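PDB 2HUJ: Lin2004 protein from Listeria innocua, which is of unknown function but adopts a four-helical bundle fold and represents a novel bacterial protein family, DUF1798. Local coordinates for residues 33-37 with 119-123. Residues are numbered along the deposited sequence; the frame is centred on the assembly and turned at random.
Sequences NEKNW and YQSTK
The ring of Y119 lies flat against the indole of W37. The planes are only 3° from parallel, and the centroids of the Y119 ring and the five-membered ring of W37 are 3.8 Å apart. W37 CB sits over the same face of Y119 and adds a CH-pi contact. Both side chains run anti to their backbone N, which sends the rings into the gap between the helices.

N33 closes the tight part. N33 ND2 gives a nearly straight hydrogen bond to Y119 O, 3.0 Å long, with an N-H...O angle of 168°. The acceptor lies close to the amide plane. Y119 O also takes the helix bond from K123 N, so two donors grip it. At the other end of the amide, N33 OD1 accepts from a water at 2.7 Å. That water also donates to T122 OG1, and T122 CG2 packs on N33 CG.

The looser, partly exposed side is polar. Y119 OH donates to E34 OE1 over 2.8 Å, on the syn side of the carboxylate. The carboxylate stands almost perpendicular to the ring, at its edge. K123 NZ donates to Y119 OH from 2.9 Å, its chain bent at chi3. The hydroxyl thus links lysine to glutamate, whose E34 OE2 stays 4.6 Å from K123 NZ, too far for a salt bridge. The positive charge probably favours an ionised E34.

The contact joins helices 16-45 and 112-137 of the four-helix bundle. They run antiparallel here, with local axes 10.2 Å apart. Helix 88-104 borders the T122 side, where A94 O accepts from T122 OG1. N36 turns to the same helix, bonding T101, and also touches F59 of helix 52-81.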
# COMPACT_ATOMS: atom_id res chain seq x y z
N ASN A 33 -3.75 0.33 -2.23
CA ASN A 33 -4.36 0.59 -0.92
C ASN A 33 -5.79 1.10 -1.13
O ASN A 33 -6.73 0.66 -0.46
CB ASN A 33 -3.48 1.56 -0.14
CG ASN A 33 -3.95 1.73 1.30
OD1 ASN A 33 -4.20 0.73 2.00
ND2 ASN A 33 -4.08 2.96 1.75
N GLU A 34 -5.95 2.03 -2.08
CA GLU A 34 -7.26 2.56 -2.47
C GLU A 34 -8.20 1.48 -3.02
O GLU A 34 -9.36 1.46 -2.68
CB GLU A 34 -7.14 3.68 -3.51
CG GLU A 34 -6.43 4.91 -3.08
CD GLU A 34 -7.04 5.61 -1.88
OE1 GLU A 34 -8.25 5.45 -1.62
OE2 GLU A 34 -6.29 6.34 -1.22
N LYS A 35 -7.67 0.57 -3.84
CA LYS A 35 -8.43 -0.54 -4.38
C LYS A 35 -8.98 -1.40 -3.25
O LYS A 35 -10.17 -1.78 -3.30
CB LYS A 35 -7.59 -1.41 -5.30
CG LYS A 35 -7.23 -0.84 -6.64
CD LYS A 35 -6.48 -1.90 -7.44
CE LYS A 35 -5.86 -1.37 -8.72
NZ LYS A 35 -5.10 -2.48 -9.42
N ASN A 36 -8.15 -1.67 -2.24
CA ASN A 36 -8.59 -2.48 -1.09
C ASN A 36 -9.77 -1.84 -0.42
O ASN A 36 -10.77 -2.50 -0.09
CB ASN A 36 -7.46 -2.63 -0.06
CG ASN A 36 -6.24 -3.42 -0.58
OD1 ASN A 36 -6.22 -3.93 -1.71
ND2 ASN A 36 -5.23 -3.50 0.28
N TRP A 37 -9.65 -0.54 -0.18
CA TRP A 37 -10.67 0.21 0.56
C TRP A 37 -11.96 0.27 -0.24
O TRP A 37 -13.05 0.07 0.30
CB TRP A 37 -10.12 1.61 0.82
CG TRP A 37 -11.01 2.55 1.55
CD1 TRP A 37 -11.45 3.75 1.10
CD2 TRP A 37 -11.54 2.40 2.89
NE1 TRP A 37 -12.21 4.36 2.06
CE2 TRP A 37 -12.30 3.56 3.16
CE3 TRP A 37 -11.46 1.40 3.86
CZ2 TRP A 37 -13.00 3.74 4.37
CZ3 TRP A 37 -12.15 1.59 5.07
CH2 TRP A 37 -12.89 2.75 5.31
N TYR A 119 -6.14 1.12 6.51
CA TYR A 119 -6.16 1.87 5.25
C TYR A 119 -5.50 3.24 5.43
O TYR A 119 -4.64 3.65 4.63
CB TYR A 119 -7.62 2.03 4.75
CG TYR A 119 -7.83 3.16 3.75
CD1 TYR A 119 -7.31 3.09 2.45
CD2 TYR A 119 -8.60 4.26 4.07
CE1 TYR A 119 -7.53 4.12 1.53
CE2 TYR A 119 -8.82 5.28 3.17
CZ TYR A 119 -8.26 5.21 1.91
OH TYR A 119 -8.50 6.25 1.04
N GLN A 120 -5.89 3.97 6.46
CA GLN A 120 -5.38 5.33 6.64
C GLN A 120 -3.91 5.37 7.02
O GLN A 120 -3.16 6.24 6.55
CB GLN A 120 -6.21 6.08 7.69
CG GLN A 120 -7.59 6.41 7.17
CD GLN A 120 -8.42 7.34 8.03
OE1 GLN A 120 -8.44 7.25 9.27
NE2 GLN A 120 -9.17 8.22 7.36
N SER A 121 -3.48 4.42 7.85
CA SER A 121 -2.08 4.37 8.27
C SER A 121 -1.18 4.23 7.04
O SER A 121 -0.20 4.96 6.88
CB SER A 121 -1.85 3.20 9.23
OG SER A 121 -0.47 3.08 9.56
N THR A 122 -1.49 3.29 6.16
CA THR A 122 -0.76 3.14 4.92
C THR A 122 -0.78 4.37 4.05
O THR A 122 0.25 4.80 3.53
CB THR A 122 -1.29 1.93 4.12
OG1 THR A 122 -1.06 0.75 4.90
CG2 THR A 122 -0.56 1.81 2.82
N LYS A 123 -1.96 4.96 3.92
CA LYS A 123 -2.11 6.13 3.10
C LYS A 123 -1.23 7.27 3.62
O LYS A 123 -0.56 7.93 2.84
CB LYS A 123 -3.58 6.57 3.04
CG LYS A 123 -3.82 7.82 2.16
CD LYS A 123 -5.31 8.04 1.76
CE LYS A 123 -6.24 8.24 2.93
NZ LYS A 123 -7.66 8.62 2.49
O HOH W 1 -3.73 -0.79 4.15